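Long-range contacts in conserved hypothetical protein (Pyrococcus furiosus, PDB 1Y81), which is of unknown function but has the Rossmann-like fold of the CoA-binding domain family and carries coenzyme A in its pocket: residues I73-P78 and L97-G102; N31-D36 and R123-E128; L66-D71 and V90-K95. One frame throughout, in Å; residues are numbered along the deposited sequence.

How the interactions relate
From the N terminus, 31-36 pairs with 123-128 (interaction 2), joining helix 29-39 to helix 125-128 and closing a loop that takes in most of the modelled chain, the other two contacts included. Within that loop interactions 3 and 1 cross, in the order 66-71, 73-78, 90-95, 97-102. Interaction 3 ties the end of helix 79-91, and the turn after it, to the loop before strand 72-75. Interaction 1 pairs strands 72-75 and 96-99, and I73 CD1 packs on F94 between the two contacts. Interactions 1 and 2 meet at Q100 and I125 and both touch coenzyme A; interactions 2 and 3 stay about 10 Å apart at their nearest atoms.

Interaction 1 of 3, residues I73-P78 and L97-G102; sequences IVFVVP and LWFQPG. With COA (coenzyme A), chain C; SCN (thiocyanate ion), chain B.
F75 and F99 lie side by side on one face of the sheet, their rings in an offset stack with centroids 4.3 Å apart and planes at 21°. The overlap is partial: CE1 of F99 sits over the F75 ring toward its rim, while CD2 of F75 lies over a rim of F99. F75 holds CG beside its backbone N (chi1 -70°), and the ring atom CE2 meets L97 CB at 3.9 Å. One step back, the branch CD2 of L97 fills the hollow beside CB and CD1 of I73. On the other face, V74 straddles two neighbours, CG2 against W98 CB and CG1 against both W98 CD1 and Q100 CG.

The parallel register under these side chains rests on W98 N to I73 O (2.8 Å), F75 N to W98 O (2.7 Å, N-H...O 159°) and Q100 N to F75 O (3.1 Å). Helix 79-91 connects strands 72-75 and 96-99 in a right-handed beta-alpha-beta crossover, as in Rossmann-like folds, and the pocket opens past the C-terminal ends of the strands. There Q100, bent at chi2, takes W98 NE1 on OE1, which also accepts I125 N. Its NE2 donates to O5P of coenzyme A at 2.9 Å and to N of the thiocyanate ion.

Backbone hydrogen bonds thus set the register and apolar side chains pack both faces of the strand pair, while the polar end of Q100, held from its oxygen side, is set with both N-H groups toward the bound molecules.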
loop_
_atom_site.group_PDB
_atom_site.type_symbol
_atom_site.label_atom_id
_atom_site.label_comp_id
_atom_site.label_asym_id
_atom_site.label_seq_id
_atom_site.Cartn_x
_atom_site.Cartn_y
_atom_site.Cartn_z
ATOM N N ILE A 73 1.399 1.199 4.930
ATOM C CA ILE A 73 1.123 0.461 3.694
ATOM C C ILE A 73 0.024 1.200 2.940
ATOM O O ILE A 73 -1.082 1.380 3.479
ATOM C CB ILE A 73 0.738 -1.005 3.962
ATOM C CG1 ILE A 73 1.894 -1.722 4.689
ATOM C CG2 ILE A 73 0.451 -1.736 2.640
ATOM C CD1 ILE A 73 1.573 -3.119 5.101
ATOM N N VAL A 74 0.347 1.656 1.720
ATOM C CA VAL A 74 -0.601 2.371 0.851
ATOM C C VAL A 74 -1.255 1.365 -0.143
ATOM O O VAL A 74 -0.556 0.603 -0.820
ATOM C CB VAL A 74 0.083 3.595 0.103
ATOM C CG1 VAL A 74 -0.871 4.256 -0.934
ATOM C CG2 VAL A 74 0.601 4.660 1.107
ATOM N N PHE A 75 -2.593 1.364 -0.207
ATOM C CA PHE A 75 -3.339 0.421 -1.052
ATOM C C PHE A 75 -3.911 1.118 -2.281
ATOM O O PHE A 75 -4.655 2.109 -2.154
ATOM C CB PHE A 75 -4.514 -0.201 -0.290
ATOM C CG PHE A 75 -4.112 -1.157 0.802
ATOM C CD1 PHE A 75 -4.392 -2.518 0.678
ATOM C CD2 PHE A 75 -3.458 -0.691 1.955
ATOM C CE1 PHE A 75 -4.022 -3.412 1.699
ATOM C CE2 PHE A 75 -3.074 -1.582 2.970
ATOM C CZ PHE A 75 -3.367 -2.925 2.842
ATOM N N VAL A 76 -3.565 0.611 -3.460
ATOM C CA VAL A 76 -4.179 1.082 -4.701
ATOM C C VAL A 76 -4.690 -0.130 -5.552
ATOM O O VAL A 76 -4.454 -0.231 -6.776
ATOM C CB VAL A 76 -3.230 2.062 -5.447
ATOM C CG1 VAL A 76 -2.019 1.332 -6.011
ATOM C CG2 VAL A 76 -3.972 2.854 -6.544
ATOM N N VAL A 77 -5.393 -1.047 -4.872
ATOM C CA VAL A 77 -5.994 -2.235 -5.479
ATOM C C VAL A 77 -7.517 -2.220 -5.205
ATOM O O VAL A 77 -7.951 -1.537 -4.267
ATOM C CB VAL A 77 -5.382 -3.566 -4.912
ATOM C CG1 VAL A 77 -3.925 -3.670 -5.275
ATOM C CG2 VAL A 77 -5.537 -3.663 -3.366
ATOM N N PRO A 78 -8.308 -2.969 -6.013
ATOM C CA PRO A 78 -9.769 -3.059 -5.751
ATOM C C PRO A 78 -10.054 -3.571 -4.328
ATOM O O PRO A 78 -9.265 -4.345 -3.785
ATOM C CB PRO A 78 -10.250 -4.065 -6.793
ATOM C CG PRO A 78 -9.240 -4.029 -7.876
ATOM C CD PRO A 78 -7.923 -3.767 -7.196
ATOM N N LEU A 97 -2.512 1.524 7.788
ATOM C CA LEU A 97 -2.928 1.103 6.450
ATOM C C LEU A 97 -3.724 2.226 5.762
ATOM O O LEU A 97 -4.793 2.616 6.232
ATOM C CB LEU A 97 -3.746 -0.203 6.518
ATOM C CG LEU A 97 -3.238 -1.455 7.277
ATOM C CD1 LEU A 97 -4.240 -2.622 7.142
ATOM C CD2 LEU A 97 -1.839 -1.888 6.811
ATOM N N TRP A 98 -3.183 2.728 4.649
ATOM C CA TRP A 98 -3.718 3.893 3.940
ATOM C C TRP A 98 -4.365 3.444 2.647
ATOM O O TRP A 98 -3.694 2.889 1.790
ATOM C CB TRP A 98 -2.570 4.855 3.626
ATOM C CG TRP A 98 -2.972 6.122 2.874
ATOM C CD1 TRP A 98 -3.490 6.215 1.595
ATOM C CD2 TRP A 98 -2.847 7.469 3.351
ATOM N NE1 TRP A 98 -3.713 7.548 1.271
ATOM C CE2 TRP A 98 -3.321 8.329 2.329
ATOM C CE3 TRP A 98 -2.387 8.032 4.557
ATOM C CZ2 TRP A 98 -3.346 9.733 2.476
ATOM C CZ3 TRP A 98 -2.415 9.426 4.701
ATOM C CH2 TRP A 98 -2.891 10.256 3.667
ATOM N N PHE A 99 -5.660 3.714 2.490
ATOM C CA PHE A 99 -6.374 3.319 1.271
ATOM C C PHE A 99 -6.631 4.518 0.376
ATOM O O PHE A 99 -7.300 5.480 0.792
ATOM C CB PHE A 99 -7.690 2.595 1.616
ATOM C CG PHE A 99 -7.482 1.302 2.362
ATOM C CD1 PHE A 99 -7.513 0.079 1.690
ATOM C CD2 PHE A 99 -7.248 1.312 3.739
ATOM C CE1 PHE A 99 -7.297 -1.148 2.384
ATOM C CE2 PHE A 99 -7.032 0.113 4.441
ATOM C CZ PHE A 99 -7.046 -1.116 3.771
ATOM N N GLN A 100 -6.092 4.478 -0.849
ATOM C CA GLN A 100 -6.413 5.501 -1.854
ATOM C C GLN A 100 -7.897 5.436 -2.155
ATOM O O GLN A 100 -8.488 4.356 -2.063
ATOM C CB GLN A 100 -5.620 5.277 -3.145
ATOM C CG GLN A 100 -4.169 5.640 -3.024
ATOM C CD GLN A 100 -3.939 7.112 -2.833
ATOM O OE1 GLN A 100 -3.762 7.571 -1.701
ATOM N NE2 GLN A 100 -3.928 7.877 -3.938
ATOM N N PRO A 101 -8.517 6.601 -2.471
ATOM C CA PRO A 101 -9.931 6.582 -2.854
ATOM C C PRO A 101 -10.194 5.566 -3.955
ATOM O O PRO A 101 -9.498 5.571 -4.996
ATOM C CB PRO A 101 -10.176 8.005 -3.354
ATOM C CG PRO A 101 -9.245 8.839 -2.580
ATOM C CD PRO A 101 -7.978 7.975 -2.455
ATOM N N GLY A 102 -11.176 4.698 -3.719
ATOM C CA GLY A 102 -11.550 3.630 -4.646
ATOM C C GLY A 102 -11.134 2.260 -4.158
ATOM O O GLY A 102 -11.672 1.245 -4.608
HETATM N N1A COA C . -1.164 -7.584 -4.258
HETATM C C2A COA C . -0.534 -6.548 -4.900
HETATM N N3A COA C . -1.035 -6.060 -6.082
HETATM C C4A COA C . -2.136 -6.632 -6.637
HETATM C C5A COA C . -2.795 -7.688 -6.012
HETATM C C6A COA C . -2.303 -8.169 -4.807
HETATM N N6A COA C . -2.905 -9.178 -4.196
HETATM N N7A COA C . -3.863 -8.024 -6.779
HETATM C C8A COA C . -3.886 -7.202 -7.857
HETATM N N9A COA C . -2.822 -6.345 -7.779
HETATM C C1B COA C . -2.409 -5.300 -8.741
HETATM C C2B COA C . -3.016 -5.493 -10.131
HETATM O O2B COA C . -2.496 -6.643 -10.843
HETATM C C3B COA C . -2.679 -4.114 -10.714
HETATM O O3B COA C . -1.351 -4.025 -11.195
HETATM P P3B COA C . -0.984 -4.415 -12.732
HETATM O O7A COA C . 0.241 -5.281 -12.766
HETATM O O8A COA C . -0.758 -3.127 -13.440
HETATM O O9A COA C . -2.098 -5.254 -13.279
HETATM C C4B COA C . -2.783 -3.155 -9.520
HETATM O O4B COA C . -2.737 -3.981 -8.345
HETATM C C5B COA C . -4.066 -2.302 -9.535
HETATM O O5B COA C . -5.171 -3.182 -9.587
HETATM P P1A COA C . -6.294 -3.044 -10.732
HETATM O O1A COA C . -7.231 -4.225 -10.669
HETATM O O2A COA C . -5.630 -2.822 -12.073
HETATM O O3A COA C . -7.061 -1.732 -10.201
HETATM P P2A COA C . -7.106 -0.312 -10.949
HETATM O O4A COA C . -7.874 -0.438 -12.240
HETATM O O5A COA C . -5.788 0.338 -11.160
HETATM O O6A COA C . -7.927 0.582 -9.909
HETATM C CBP COA C . -8.567 1.383 -7.733
HETATM C CCP COA C . -7.413 0.865 -8.621
HETATM C CDP COA C . -7.979 1.655 -6.342
HETATM C CEP COA C . -9.634 0.300 -7.595
HETATM C CAP COA C . -9.210 2.645 -8.352
HETATM O OAP COA C . -10.338 3.052 -7.597
HETATM C C9P COA C . -8.150 3.711 -8.340
HETATM O O9P COA C . -7.352 3.867 -9.471
HETATM N N8P COA C . -8.015 4.405 -7.202
HETATM C C7P COA C . -6.992 5.409 -6.938
HETATM C C6P COA C . -7.270 6.741 -7.524
HETATM C C5P COA C . -6.174 7.671 -7.087
HETATM O O5P COA C . -5.109 7.269 -6.562
HETATM N N4P COA C . -6.484 8.913 -7.347
HETATM C C3P COA C . -5.687 10.064 -7.071
HETATM C C2P COA C . -6.488 11.068 -6.241
HETATM S S1P COA C . -6.889 10.378 -4.602
HETATM S S SCN B . -3.286 12.974 -6.304
HETATM C C SCN B . -3.015 11.546 -5.320
HETATM N N SCN B . -2.833 10.647 -4.599
#

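Interaction 2 of 3, residues N31-D36 and R123-E128; sequences NIILKD and RCIMVE. With COA (coenzyme A), chain C; SCN (thiocyanate ion), chain B.
M126, present as selenomethionine, reaches from the short helix 125-128 to helix 29-39 and meets D36, I33 and I32 in turn. Its CB lies 3.4 Å from D36 OD2, with the carbon of the thiocyanate ion also close by. CG is the next atom along, 3.3 Å from the same OD2; this is a contact of carbon with a carboxylate oxygen, and the charge of D36 has its salt-bridge partner in K40. With CG beside the backbone N (chi1 -54°) and the chain extended at chi2, SE is carried up to the helix, 3.5 Å from D36 CB and 4.0 Å from I33 CA. The bend at chi3 (-86°) then turns CE along the helix, where it touches I32 CG2 at 3.8 Å and I33 CG1 at 4.1 Å; the thiocyanate carbon lies on CE too.

Alongside, the CG2 branches of I33 and I125 meet at 3.8 Å, the two side chains crossing at about a right angle. No hydrogen bond links the segments. Thiocyanate nitrogen instead accepts M126 N (N-H...N 159°) at the start of the short helix, where C124 holds the N-cap position and is joined through SG to S1P of coenzyme A by a 2.1 Å disulfide.

Behind the isoleucines, I33 also packs on L19 of strand 16-20, and I125 on V74 of strand 72-75 and W98 of strand 96-99, so helix 125-128 lies beside helix 29-39 against those last two strands.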
loop_
_atom_site.group_PDB
_atom_site.type_symbol
_atom_site.label_atom_id
_atom_site.label_comp_id
_atom_site.label_asym_id
_atom_site.label_seq_id
_atom_site.Cartn_x
_atom_site.Cartn_y
_atom_site.Cartn_z
ATOM N N ASN A 31 1.904 2.955 -10.567
ATOM C CA ASN A 31 3.122 3.532 -11.131
ATOM C C ASN A 31 3.274 5.038 -10.844
ATOM O O ASN A 31 4.342 5.486 -10.421
ATOM C CB ASN A 31 3.162 3.289 -12.641
ATOM C CG ASN A 31 4.513 3.547 -13.221
ATOM O OD1 ASN A 31 4.724 4.564 -13.852
ATOM N ND2 ASN A 31 5.463 2.626 -12.987
ATOM N N ILE A 32 2.210 5.810 -11.075
ATOM C CA ILE A 32 2.244 7.253 -10.860
ATOM C C ILE A 32 2.625 7.595 -9.429
ATOM O O ILE A 32 3.487 8.444 -9.198
ATOM C CB ILE A 32 0.880 7.942 -11.204
ATOM C CG1 ILE A 32 0.455 7.645 -12.658
ATOM C CG2 ILE A 32 0.963 9.441 -10.949
ATOM C CD1 ILE A 32 -1.058 7.784 -12.895
ATOM N N ILE A 33 1.978 6.927 -8.472
ATOM C CA ILE A 33 2.254 7.147 -7.049
ATOM C C ILE A 33 3.706 6.774 -6.715
ATOM O O ILE A 33 4.417 7.556 -6.077
ATOM C CB ILE A 33 1.256 6.386 -6.150
ATOM C CG1 ILE A 33 -0.174 6.933 -6.374
ATOM C CG2 ILE A 33 1.663 6.462 -4.642
ATOM C CD1 ILE A 33 -1.237 6.027 -5.824
ATOM N N LEU A 34 4.137 5.588 -7.163
ATOM C CA LEU A 34 5.518 5.123 -6.927
ATOM C C LEU A 34 6.530 6.173 -7.360
ATOM O O LEU A 34 7.435 6.540 -6.577
ATOM C CB LEU A 34 5.786 3.804 -7.664
ATOM C CG LEU A 34 7.199 3.183 -7.534
ATOM C CD1 LEU A 34 7.632 3.092 -6.094
ATOM C CD2 LEU A 34 7.203 1.803 -8.146
ATOM N N LYS A 35 6.386 6.660 -8.598
ATOM C CA LYS A 35 7.295 7.693 -9.140
ATOM C C LYS A 35 7.216 8.995 -8.339
ATOM O O LYS A 35 8.257 9.575 -7.985
ATOM C CB LYS A 35 7.040 7.946 -10.632
ATOM C CG LYS A 35 7.474 6.785 -11.509
ATOM C CD LYS A 35 7.396 7.096 -12.970
ATOM C CE LYS A 35 7.653 5.842 -13.802
ATOM N NZ LYS A 35 7.112 5.951 -15.205
ATOM N N ASP A 36 5.990 9.428 -8.024
ATOM C CA ASP A 36 5.789 10.649 -7.236
ATOM C C ASP A 36 6.483 10.584 -5.870
ATOM O O ASP A 36 7.222 11.519 -5.491
ATOM C CB ASP A 36 4.306 10.943 -7.032
ATOM C CG ASP A 36 4.081 12.221 -6.236
ATOM O OD1 ASP A 36 4.307 13.307 -6.802
ATOM O OD2 ASP A 36 3.712 12.130 -5.057
ATOM N N ARG A 123 -8.497 9.960 1.462
ATOM C CA ARG A 123 -7.397 10.924 1.376
ATOM C C ARG A 123 -6.393 10.486 0.319
ATOM O O ARG A 123 -6.047 9.296 0.219
ATOM C CB ARG A 123 -6.678 11.081 2.716
ATOM C CG ARG A 123 -7.482 11.837 3.788
ATOM C CD ARG A 123 -6.574 12.351 4.899
ATOM N NE ARG A 123 -6.077 11.283 5.761
ATOM C CZ ARG A 123 -4.967 11.361 6.495
ATOM N NH1 ARG A 123 -4.211 12.459 6.470
ATOM N NH2 ARG A 123 -4.603 10.330 7.251
ATOM N N CYS A 124 -5.929 11.462 -0.451
ATOM C CA CYS A 124 -5.018 11.223 -1.546
ATOM C C CYS A 124 -3.544 11.330 -1.087
ATOM O O CYS A 124 -3.097 12.404 -0.745
ATOM C CB CYS A 124 -5.308 12.246 -2.638
ATOM S SG CYS A 124 -6.928 12.048 -3.413
ATOM N N ILE A 125 -2.799 10.213 -1.123
ATOM C CA ILE A 125 -1.387 10.189 -0.651
ATOM C C ILE A 125 -0.454 11.233 -1.311
ATOM O O ILE A 125 0.406 11.800 -0.633
ATOM C CB ILE A 125 -0.749 8.742 -0.747
ATOM C CG1 ILE A 125 0.560 8.632 0.058
ATOM C CG2 ILE A 125 -0.530 8.332 -2.190
ATOM C CD1 ILE A 125 0.390 8.780 1.536
HETATM N N MSE A 126 -0.590 11.477 -2.624
HETATM C CA MSE A 126 0.278 12.469 -3.272
HETATM C C MSE A 126 -0.076 13.906 -2.839
HETATM O O MSE A 126 0.805 14.738 -2.693
HETATM C CB MSE A 126 0.291 12.338 -4.801
HETATM C CG MSE A 126 0.635 10.938 -5.304
HETATM SE SE MSE A 126 0.862 10.890 -7.249
HETATM C CE MSE A 126 -0.981 10.624 -7.925
ATOM N N VAL A 127 -1.367 14.168 -2.636
ATOM C CA VAL A 127 -1.806 15.432 -2.050
ATOM C C VAL A 127 -1.241 15.587 -0.636
ATOM O O VAL A 127 -0.611 16.611 -0.315
ATOM C CB VAL A 127 -3.352 15.546 -2.021
ATOM C CG1 VAL A 127 -3.799 16.790 -1.206
ATOM C CG2 VAL A 127 -3.903 15.601 -3.442
ATOM N N GLU A 128 -1.441 14.566 0.196
ATOM C CA GLU A 128 -1.066 14.664 1.611
ATOM C C GLU A 128 0.455 14.740 1.834
ATOM O O GLU A 128 0.911 15.289 2.835
ATOM C CB GLU A 128 -1.717 13.550 2.442
ATOM C CG GLU A 128 -3.282 13.502 2.357
ATOM C CD GLU A 128 -3.984 14.793 2.824
ATOM O OE1 GLU A 128 -3.499 15.427 3.784
ATOM O OE2 GLU A 128 -5.033 15.166 2.228
HETATM N N1A COA C . -1.164 -7.584 -4.258
HETATM C C2A COA C . -0.534 -6.548 -4.900
HETATM N N3A COA C . -1.035 -6.060 -6.082
HETATM C C4A COA C . -2.136 -6.632 -6.637
HETATM C C5A COA C . -2.795 -7.688 -6.012
HETATM C C6A COA C . -2.303 -8.169 -4.807
HETATM N N6A COA C . -2.905 -9.178 -4.196
HETATM N N7A COA C . -3.863 -8.024 -6.779
HETATM C C8A COA C . -3.886 -7.202 -7.857
HETATM N N9A COA C . -2.822 -6.345 -7.779
HETATM C C1B COA C . -2.409 -5.300 -8.741
HETATM C C2B COA C . -3.016 -5.493 -10.131
HETATM O O2B COA C . -2.496 -6.643 -10.843
HETATM C C3B COA C . -2.679 -4.114 -10.714
HETATM O O3B COA C . -1.351 -4.025 -11.195
HETATM P P3B COA C . -0.984 -4.415 -12.732
HETATM O O7A COA C . 0.241 -5.281 -12.766
HETATM O O8A COA C . -0.758 -3.127 -13.440
HETATM O O9A COA C . -2.098 -5.254 -13.279
HETATM C C4B COA C . -2.783 -3.155 -9.520
HETATM O O4B COA C . -2.737 -3.981 -8.345
HETATM C C5B COA C . -4.066 -2.302 -9.535
HETATM O O5B COA C . -5.171 -3.182 -9.587
HETATM P P1A COA C . -6.294 -3.044 -10.732
HETATM O O1A COA C . -7.231 -4.225 -10.669
HETATM O O2A COA C . -5.630 -2.822 -12.073
HETATM O O3A COA C . -7.061 -1.732 -10.201
HETATM P P2A COA C . -7.106 -0.312 -10.949
HETATM O O4A COA C . -7.874 -0.438 -12.240
HETATM O O5A COA C . -5.788 0.338 -11.160
HETATM O O6A COA C . -7.927 0.582 -9.909
HETATM C CBP COA C . -8.567 1.383 -7.733
HETATM C CCP COA C . -7.413 0.865 -8.621
HETATM C CDP COA C . -7.979 1.655 -6.342
HETATM C CEP COA C . -9.634 0.300 -7.595
HETATM C CAP COA C . -9.210 2.645 -8.352
HETATM O OAP COA C . -10.338 3.052 -7.597
HETATM C C9P COA C . -8.150 3.711 -8.340
HETATM O O9P COA C . -7.352 3.867 -9.471
HETATM N N8P COA C . -8.015 4.405 -7.202
HETATM C C7P COA C . -6.992 5.409 -6.938
HETATM C C6P COA C . -7.270 6.741 -7.524
HETATM C C5P COA C . -6.174 7.671 -7.087
HETATM O O5P COA C . -5.109 7.269 -6.562
HETATM N N4P COA C . -6.484 8.913 -7.347
HETATM C C3P COA C . -5.687 10.064 -7.071
HETATM C C2P COA C . -6.488 11.068 -6.241
HETATM S S1P COA C . -6.889 10.378 -4.602
HETATM S S SCN B . -3.286 12.974 -6.304
HETATM C C SCN B . -3.015 11.546 -5.320
HETATM N N SCN B . -2.833 10.647 -4.599
#

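Interaction 3 of 3, residues L66-D71 and V90-K95; sequences LPKDVD and VEAGFK
K68 NZ donates to A92 O at 3.0 Å, in the carbonyl plane and on a lone pair, with a C=O...N angle of 131°. The lysine bends at chi2 (-71°) and then runs extended, which brings CD and CE past the same carbonyl oxygen and NZ to 4.0 Å from A92 CB. Helix 79-91 ends just here: G93 leaves the helical conformation with positive phi in a Schellman motif, its N bonded to V90 O. In the beta-alpha-beta unit of this Rossmann-like fold, that places the bond where the helix turns back toward strand 96-99, against the loop leading into strand 72-75.

F94 follows the motif and sends its ring into that loop. P67 O lies in the plane of the ring at its edge, 3.5 Å from CZ. L66 CB meets CZ at 3.8 Å and V70 CB meets CE1 at 3.9 Å, both obliquely. P67 to V70 form a type I beta turn, and with these three groups at CZ or CE1 the loop wraps that end of the ring. Farther in, F94 and L66 both pack on I73 of strand 72-75, and L66 also touches V47 of strand 43-47.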
loop_
_atom_site.group_PDB
_atom_site.type_symbol
_atom_site.label_atom_id
_atom_site.label_comp_id
_atom_site.label_asym_id
_atom_site.label_seq_id
_atom_site.Cartn_x
_atom_site.Cartn_y
_atom_site.Cartn_z
ATOM N N LEU A 66 7.443 -8.116 3.676
ATOM C CA LEU A 66 7.947 -6.775 3.904
ATOM C C LEU A 66 8.806 -6.714 5.175
ATOM O O LEU A 66 8.547 -7.456 6.136
ATOM C CB LEU A 66 6.799 -5.774 4.037
ATOM C CG LEU A 66 5.993 -5.405 2.789
ATOM C CD1 LEU A 66 4.713 -4.659 3.222
ATOM C CD2 LEU A 66 6.814 -4.564 1.810
ATOM N N PRO A 67 9.838 -5.853 5.175
ATOM C CA PRO A 67 10.541 -5.569 6.436
ATOM C C PRO A 67 9.625 -4.915 7.469
ATOM O O PRO A 67 8.724 -4.143 7.111
ATOM C CB PRO A 67 11.659 -4.609 6.018
ATOM C CG PRO A 67 11.288 -4.109 4.689
ATOM C CD PRO A 67 10.445 -5.152 4.034
ATOM N N LYS A 68 9.868 -5.210 8.741
ATOM C CA LYS A 68 8.965 -4.805 9.809
ATOM C C LYS A 68 8.987 -3.294 10.111
ATOM O O LYS A 68 8.107 -2.789 10.815
ATOM C CB LYS A 68 9.231 -5.643 11.074
ATOM C CG LYS A 68 9.158 -7.173 10.837
ATOM C CD LYS A 68 7.727 -7.673 10.589
ATOM C CE LYS A 68 7.714 -9.124 10.100
ATOM N NZ LYS A 68 6.327 -9.627 9.786
ATOM N N ASP A 69 9.974 -2.585 9.554
ATOM C CA ASP A 69 10.131 -1.140 9.777
ATOM C C ASP A 69 9.417 -0.242 8.732
ATOM O O ASP A 69 9.672 0.959 8.664
ATOM C CB ASP A 69 11.624 -0.766 9.905
ATOM C CG ASP A 69 12.386 -0.923 8.603
ATOM O OD1 ASP A 69 11.872 -1.570 7.667
ATOM O OD2 ASP A 69 13.519 -0.399 8.514
ATOM N N VAL A 70 8.537 -0.834 7.924
ATOM C CA VAL A 70 7.676 -0.059 7.015
ATOM C C VAL A 70 6.704 0.805 7.854
ATOM O O VAL A 70 6.059 0.298 8.768
ATOM C CB VAL A 70 6.924 -1.013 6.027
ATOM C CG1 VAL A 70 5.731 -0.338 5.373
ATOM C CG2 VAL A 70 7.898 -1.557 4.968
ATOM N N ASP A 71 6.635 2.102 7.555
ATOM C CA ASP A 71 5.820 3.048 8.344
ATOM C C ASP A 71 4.323 2.963 8.031
ATOM O O ASP A 71 3.487 3.057 8.927
ATOM C CB ASP A 71 6.299 4.489 8.129
ATOM C CG ASP A 71 7.705 4.721 8.642
ATOM O OD1 ASP A 71 8.117 4.027 9.601
ATOM O OD2 ASP A 71 8.395 5.600 8.094
ATOM N N VAL A 90 -2.138 -7.041 8.733
ATOM C CA VAL A 90 -2.418 -7.022 10.181
ATOM C C VAL A 90 -1.796 -8.257 10.854
ATOM O O VAL A 90 -1.142 -8.139 11.895
ATOM C CB VAL A 90 -3.955 -6.896 10.477
ATOM C CG1 VAL A 90 -4.272 -7.198 11.949
ATOM C CG2 VAL A 90 -4.446 -5.508 10.106
ATOM N N GLU A 91 -1.981 -9.425 10.232
ATOM C CA GLU A 91 -1.366 -10.676 10.699
ATOM C C GLU A 91 0.167 -10.574 10.782
ATOM O O GLU A 91 0.783 -11.145 11.689
ATOM C CB GLU A 91 -1.771 -11.840 9.802
ATOM C CG GLU A 91 -1.686 -13.208 10.490
ATOM C CD GLU A 91 -1.591 -14.371 9.506
ATOM O OE1 GLU A 91 -1.844 -14.168 8.292
ATOM O OE2 GLU A 91 -1.259 -15.500 9.953
ATOM N N ALA A 92 0.765 -9.824 9.852
ATOM C CA ALA A 92 2.216 -9.628 9.785
ATOM C C ALA A 92 2.689 -8.518 10.719
ATOM O O ALA A 92 3.887 -8.212 10.784
ATOM C CB ALA A 92 2.651 -9.333 8.323
ATOM N N GLY A 93 1.744 -7.901 11.429
ATOM C CA GLY A 93 2.059 -6.914 12.462
ATOM C C GLY A 93 2.025 -5.457 12.044
ATOM O O GLY A 93 2.465 -4.585 12.792
ATOM N N PHE A 94 1.510 -5.168 10.853
ATOM C CA PHE A 94 1.461 -3.775 10.418
ATOM C C PHE A 94 0.218 -3.083 10.972
ATOM O O PHE A 94 -0.844 -3.698 11.082
ATOM C CB PHE A 94 1.588 -3.673 8.897
ATOM C CG PHE A 94 2.895 -4.197 8.386
ATOM C CD1 PHE A 94 4.067 -3.457 8.553
ATOM C CD2 PHE A 94 2.970 -5.457 7.791
ATOM C CE1 PHE A 94 5.306 -3.959 8.101
ATOM C CE2 PHE A 94 4.193 -5.958 7.336
ATOM C CZ PHE A 94 5.364 -5.201 7.500
ATOM N N LYS A 95 0.374 -1.820 11.340
ATOM C CA LYS A 95 -0.650 -1.104 12.090
ATOM C C LYS A 95 -1.083 0.253 11.485
ATOM O O LYS A 95 -1.898 0.964 12.095
ATOM C CB LYS A 95 -0.180 -0.903 13.540
#